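Local coordinates for putative enoyl-CoA hydratase (Streptomyces avermitilis, PDB 3GKB), which has no established reaction but probably acts on acyl-CoA thioesters as an enoyl-CoA hydratase-like member of the crotonase superfamily, at residues 17-22 / 204-209; 140-145 / 169-174. One frame throughout, in Å; residues are numbered along the deposited sequence.

Contact 1 (17-22 / 204-209); sequences HGVARI and RVARNI
His-17 and Arg-207 lay two flat groups over one another, and Val-19 meets Ala-206 beside them. The contact joins the outer part of the crotonase core sheet to helix 195-210. His-17 and Gly-18 both have positive phi, and their backbone angles are close to those of a type I' turn. They link the antiparallel strands 11-16 and 19-24. Ala-206 also rests on Val-57 and Ile-110, so the helix packs against strands 55-60 and 108-113 of the same sheet.

The flat groups come first. The planes of the imidazole and the guanidinium are 21° apart. His-17 CD2 is 3.4 Å from Arg-207 NH2, over the guanidinium face but shifted toward its rim. Arg-207 NH1 lies over the imidazole face, 3.6 Å from His-17 CG. Arg-207 gets there by bending at chi2 (-63°) and chi3 (-61°), which turns its head back toward the turn.

The rest is van der Waals contact. Val-19 CG1 reaches Ala-206 CB at 4.2 Å. Its other branch, CG2, lies 3.8 Å from Arg-207 CD, where it meets the methylene part of the arginine. The same methyl sits beside a backbone carbonyl, with CG2 3.8 Å from Ala-206 O.

His-17 and Arg-207 are exposed and also touch a crystal neighbour, so their pose may owe something to the lattice. His-17 ND1 and Arg-207 NH1 are 4.2 Å apart. A guanidinium this close would probably make protonation of the imidazole less easy. What joins the two segments is the stacked planes and the Val-19 methyls.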
loop_
_atom_site.group_PDB
_atom_site.type_symbol
_atom_site.label_atom_id
_atom_site.label_comp_id
_atom_site.label_asym_id
_atom_site.label_seq_id
_atom_site.Cartn_x
_atom_site.Cartn_y
_atom_site.Cartn_z
ATOM N N HIS B 17 1.674 28.633 -20.117
ATOM C CA HIS B 17 0.332 28.212 -19.686
ATOM C C HIS B 17 0.312 27.621 -18.265
ATOM O O HIS B 17 -0.550 26.791 -17.938
ATOM C CB HIS B 17 -0.288 27.197 -20.659
ATOM C CG HIS B 17 -0.187 27.584 -22.098
ATOM N ND1 HIS B 17 -0.669 28.780 -22.589
ATOM C CD2 HIS B 17 0.341 26.925 -23.155
ATOM C CE1 HIS B 17 -0.430 28.843 -23.889
ATOM N NE2 HIS B 17 0.181 27.732 -24.256
ATOM N N GLY B 18 1.258 28.042 -17.427
ATOM C CA GLY B 18 1.329 27.570 -16.044
ATOM C C GLY B 18 2.086 26.253 -15.845
ATOM O O GLY B 18 2.173 25.753 -14.724
ATOM N N VAL B 19 2.669 25.711 -16.911
ATOM C CA VAL B 19 3.427 24.438 -16.796
ATOM C C VAL B 19 4.888 24.690 -17.156
ATOM O O VAL B 19 5.167 25.179 -18.244
ATOM C CB VAL B 19 2.855 23.342 -17.704
ATOM C CG1 VAL B 19 3.694 22.040 -17.584
ATOM C CG2 VAL B 19 1.359 23.057 -17.417
ATOM N N ALA B 20 5.820 24.387 -16.245
ATOM C CA ALA B 20 7.244 24.350 -16.609
ATOM C C ALA B 20 7.664 22.943 -16.977
ATOM O O ALA B 20 7.264 21.998 -16.327
ATOM C CB ALA B 20 8.104 24.884 -15.492
ATOM N N ARG B 21 8.440 22.799 -18.046
ATOM C CA ARG B 21 8.975 21.505 -18.468
ATOM C C ARG B 21 10.477 21.557 -18.247
ATOM O O ARG B 21 11.157 22.472 -18.743
ATOM C CB ARG B 21 8.656 21.223 -19.940
ATOM C CG ARG B 21 7.229 20.765 -20.158
ATOM C CD ARG B 21 7.002 20.427 -21.606
ATOM N NE ARG B 21 6.986 21.623 -22.443
ATOM C CZ ARG B 21 7.154 21.636 -23.770
ATOM N NH1 ARG B 21 7.372 20.513 -24.454
ATOM N NH2 ARG B 21 7.115 22.792 -24.423
ATOM N N ILE B 22 10.983 20.613 -17.458
ATOM C CA ILE B 22 12.407 20.513 -17.206
ATOM C C ILE B 22 12.866 19.257 -17.925
ATOM O O ILE B 22 12.417 18.167 -17.614
ATOM C CB ILE B 22 12.709 20.468 -15.684
ATOM C CG1 ILE B 22 12.239 21.772 -15.001
ATOM C CG2 ILE B 22 14.175 20.239 -15.448
ATOM C CD1 ILE B 22 12.413 21.774 -13.479
ATOM N N ARG B 204 -1.848 16.118 -20.958
ATOM C CA ARG B 204 -3.222 16.316 -20.518
ATOM C C ARG B 204 -3.341 16.503 -19.008
ATOM O O ARG B 204 -4.028 17.425 -18.557
ATOM C CB ARG B 204 -4.118 15.152 -20.939
ATOM C CG ARG B 204 -5.564 15.306 -20.477
ATOM C CD ARG B 204 -6.494 14.186 -20.945
ATOM N NE ARG B 204 -6.174 12.896 -20.333
ATOM C CZ ARG B 204 -6.473 12.531 -19.072
ATOM N NH1 ARG B 204 -7.125 13.333 -18.246
ATOM N NH2 ARG B 204 -6.113 11.330 -18.641
ATOM N N VAL B 205 -2.687 15.628 -18.236
ATOM C CA VAL B 205 -2.730 15.719 -16.764
ATOM C C VAL B 205 -2.148 17.074 -16.334
ATOM O O VAL B 205 -2.748 17.781 -15.540
ATOM C CB VAL B 205 -1.956 14.561 -16.099
ATOM C CG1 VAL B 205 -1.640 14.867 -14.625
ATOM C CG2 VAL B 205 -2.751 13.226 -16.258
ATOM N N ALA B 206 -0.987 17.437 -16.875
ATOM C CA ALA B 206 -0.313 18.692 -16.499
ATOM C C ALA B 206 -1.167 19.929 -16.802
ATOM O O ALA B 206 -1.306 20.813 -15.965
ATOM C CB ALA B 206 1.088 18.805 -17.163
ATOM N N ARG B 207 -1.736 19.971 -17.991
ATOM C CA ARG B 207 -2.553 21.095 -18.415
ATOM C C ARG B 207 -3.845 21.159 -17.646
ATOM O O ARG B 207 -4.249 22.242 -17.259
ATOM C CB ARG B 207 -2.795 21.078 -19.928
ATOM C CG ARG B 207 -1.495 21.378 -20.727
ATOM C CD ARG B 207 -0.879 22.791 -20.501
ATOM N NE ARG B 207 -1.826 23.831 -20.899
ATOM C CZ ARG B 207 -1.981 24.306 -22.140
ATOM N NH1 ARG B 207 -2.901 25.235 -22.367
ATOM N NH2 ARG B 207 -1.219 23.870 -23.152
ATOM N N ASN B 208 -4.449 20.006 -17.359
ATOM C CA ASN B 208 -5.685 19.966 -16.552
ATOM C C ASN B 208 -5.471 20.443 -15.118
ATOM O O ASN B 208 -6.309 21.162 -14.572
ATOM C CB ASN B 208 -6.314 18.563 -16.558
ATOM C CG ASN B 208 -7.069 18.251 -17.845
ATOM O OD1 ASN B 208 -7.114 19.065 -18.755
ATOM N ND2 ASN B 208 -7.663 17.056 -17.920
ATOM N N ILE B 209 -4.336 20.070 -14.521
ATOM C CA ILE B 209 -3.993 20.549 -13.209
ATOM C C ILE B 209 -3.677 22.039 -13.234
ATOM O O ILE B 209 -4.125 22.777 -12.348
ATOM C CB ILE B 209 -2.864 19.708 -12.539
ATOM C CG1 ILE B 209 -3.361 18.262 -12.317
ATOM C CG2 ILE B 209 -2.406 20.368 -11.224
ATOM C CD1 ILE B 209 -2.296 17.256 -11.805
#

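Contact 2 (140-145 / 169-174)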
loop_
_atom_site.group_PDB
_atom_site.type_symbol
_atom_site.label_atom_id
_atom_site.label_comp_id
_atom_site.label_asym_id
_atom_site.label_seq_id
_atom_site.Cartn_x
_atom_site.Cartn_y
_atom_site.Cartn_z
ATOM N N LEU B 140 12.972 0.903 -13.364
ATOM C CA LEU B 140 13.391 1.504 -12.119
ATOM C C LEU B 140 14.156 0.489 -11.305
ATOM O O LEU B 140 13.684 -0.651 -11.129
ATOM C CB LEU B 140 12.186 1.940 -11.296
ATOM C CG LEU B 140 11.569 3.267 -11.638
ATOM C CD1 LEU B 140 10.201 3.350 -10.992
ATOM C CD2 LEU B 140 12.508 4.412 -11.162
ATOM N N GLY B 141 15.328 0.875 -10.837
ATOM C CA GLY B 141 16.101 -0.008 -9.981
ATOM C C GLY B 141 16.947 0.734 -8.973
ATOM O O GLY B 141 17.457 1.833 -9.250
ATOM N N GLN B 142 17.133 0.125 -7.807
ATOM C CA GLN B 142 18.067 0.673 -6.813
ATOM C C GLN B 142 19.357 -0.137 -6.956
ATOM O O GLN B 142 19.472 -1.225 -6.428
ATOM C CB GLN B 142 17.513 0.612 -5.382
ATOM C CG GLN B 142 16.245 1.466 -5.131
ATOM C CD GLN B 142 16.419 3.007 -5.255
ATOM O OE1 GLN B 142 15.406 3.730 -5.310
ATOM N NE2 GLN B 142 17.687 3.517 -5.285
ATOM N N ILE B 143 20.310 0.395 -7.710
ATOM C CA ILE B 143 21.549 -0.316 -8.037
ATOM C C ILE B 143 22.568 -0.359 -6.889
ATOM O O ILE B 143 23.559 -1.104 -6.958
ATOM C CB ILE B 143 22.201 0.352 -9.277
ATOM C CG1 ILE B 143 23.282 -0.532 -9.913
ATOM C CG2 ILE B 143 22.825 1.699 -8.900
ATOM C CD1 ILE B 143 22.756 -1.703 -10.702
ATOM N N GLU B 144 22.326 0.463 -5.866
ATOM C CA GLU B 144 23.280 0.726 -4.798
ATOM C C GLU B 144 23.897 -0.513 -4.162
ATOM O O GLU B 144 25.125 -0.583 -4.029
ATOM C CB GLU B 144 22.637 1.606 -3.728
ATOM C CG GLU B 144 22.445 3.063 -4.202
ATOM C CD GLU B 144 21.045 3.354 -4.794
ATOM O OE1 GLU B 144 20.406 2.446 -5.363
ATOM O OE2 GLU B 144 20.601 4.523 -4.705
ATOM N N ALA B 145 23.064 -1.486 -3.799
ATOM C CA ALA B 145 23.534 -2.701 -3.143
ATOM C C ALA B 145 24.629 -3.401 -3.940
ATOM O O ALA B 145 25.549 -3.979 -3.359
ATOM C CB ALA B 145 22.346 -3.678 -2.842
ATOM N N LEU B 169 12.610 -3.758 0.957
ATOM C CA LEU B 169 13.794 -4.614 1.147
ATOM C C LEU B 169 14.047 -5.444 -0.099
ATOM O O LEU B 169 15.185 -5.640 -0.515
ATOM C CB LEU B 169 13.593 -5.555 2.333
ATOM C CG LEU B 169 13.843 -4.963 3.712
ATOM C CD1 LEU B 169 13.330 -5.980 4.729
ATOM C CD2 LEU B 169 15.360 -4.621 3.943
ATOM N N GLU B 170 12.963 -5.948 -0.705
ATOM C CA GLU B 170 13.087 -6.652 -1.964
ATOM C C GLU B 170 13.736 -5.735 -3.020
ATOM O O GLU B 170 14.684 -6.143 -3.689
ATOM C CB GLU B 170 11.727 -7.152 -2.462
ATOM C CG GLU B 170 11.813 -7.874 -3.828
ATOM C CD GLU B 170 10.438 -8.085 -4.490
ATOM O OE1 GLU B 170 9.398 -7.690 -3.919
ATOM O OE2 GLU B 170 10.427 -8.596 -5.612
ATOM N N VAL B 171 13.219 -4.529 -3.188
ATOM C CA VAL B 171 13.764 -3.631 -4.245
ATOM C C VAL B 171 15.238 -3.369 -3.983
ATOM O O VAL B 171 16.065 -3.476 -4.885
ATOM C CB VAL B 171 12.951 -2.328 -4.386
ATOM C CG1 VAL B 171 13.696 -1.279 -5.236
ATOM C CG2 VAL B 171 11.576 -2.635 -5.002
ATOM N N VAL B 172 15.566 -3.004 -2.748
ATOM C CA VAL B 172 16.929 -2.617 -2.395
ATOM C C VAL B 172 17.940 -3.785 -2.488
ATOM O O VAL B 172 19.032 -3.621 -3.034
ATOM C CB VAL B 172 16.930 -1.956 -1.011
ATOM C CG1 VAL B 172 18.336 -1.807 -0.455
ATOM C CG2 VAL B 172 16.184 -0.564 -1.113
ATOM N N LEU B 173 17.552 -4.960 -1.996
ATOM C CA LEU B 173 18.502 -6.067 -1.883
ATOM C C LEU B 173 18.558 -6.919 -3.142
ATOM O O LEU B 173 19.622 -7.399 -3.492
ATOM C CB LEU B 173 18.215 -6.884 -0.619
ATOM C CG LEU B 173 18.553 -6.173 0.697
ATOM C CD1 LEU B 173 18.131 -7.014 1.898
ATOM C CD2 LEU B 173 20.062 -5.797 0.840
ATOM N N THR B 174 17.450 -7.087 -3.869
ATOM C CA THR B 174 17.530 -7.802 -5.157
ATOM C C THR B 174 18.246 -6.922 -6.178
ATOM O O THR B 174 18.887 -7.413 -7.099
ATOM C CB THR B 174 16.177 -8.272 -5.743
ATOM O OG1 THR B 174 15.363 -7.164 -6.152
ATOM C CG2 THR B 174 15.430 -9.128 -4.762
HETATM O O HOH W 1 15.983 -2.488 -7.489
HETATM O O HOH W 2 20.187 -1.267 -3.721
#
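Gln-142 and Ala-145 run past the last turn of helix 165-174, with the CA atoms of Gln-142 and Val-172 5.6 Å apart, just after strand 139-141, where the chain turns toward a short 3-10 segment. This is the crotonase fold, in the loop that carries Glu-144. Glu-144 matches in sequence a catalytic glutamate of enoyl-CoA hydratases, so a similar role is possible here.

Two waters bridge the backbones. One accepts from Gln-142 N and donates to Val-171 O, at 2.8 Å. The other accepts from Ala-145 N and donates to both Gln-142 O and Val-172 O, the last at 2.7 Å. They satisfy carbonyls at the C-terminal end of the helix.

The Gln-142 side chain bends at chi2 (-65°). Its CG passes across Val-171 CG1 at 3.7 Å, while the amide turns away from the helix. Gln-142 NE2 gives a hydrogen bond of 2.9 Å to Glu-144 OE1, with an N-H...O angle of 154°. The carboxylate oxygen is met on its syn side and lies almost in the amide plane. A weak bond to Gly-119 O is a second hold on NE2. A leucine here has no amide N-H to give, and the Glu-144 carboxylate would probably be freer to turn.

On the helix, Glu-170 O takes both Thr-174 N and Thr-174 OG1, which approach from opposite faces of its plane; the hydroxyl bond is 2.8 Å. The Glu-170 carboxylate forms a salt bridge with Arg-191 of the third subunit. Back across the contact, the Ala-145 methyl presses on the helix end, its CB 3.3 Å from Val-172 O.

Contact 1 and contact 2 lie on opposite sides of the chain's centre. Their own centres are 32 Å apart, and their nearest atoms about 15 Å apart. Along the chain, contact 2 is nested inside the loop closed by contact 1. Contact 1 is partly exposed at the sheet margin; contact 2 is buried and includes Glu-144, a possible catalytic residue by its match to related hydratases. The trimer brings their helices together. Val-205 and Ile-209 of segment 204-209 pack on Thr-174 and Leu-173 of the second subunit, residues of segment 169-174 in that copy. Helix 165-174 thus packs by its end against the loop of Glu-144 in its own chain and against helix 195-210 of another subunit.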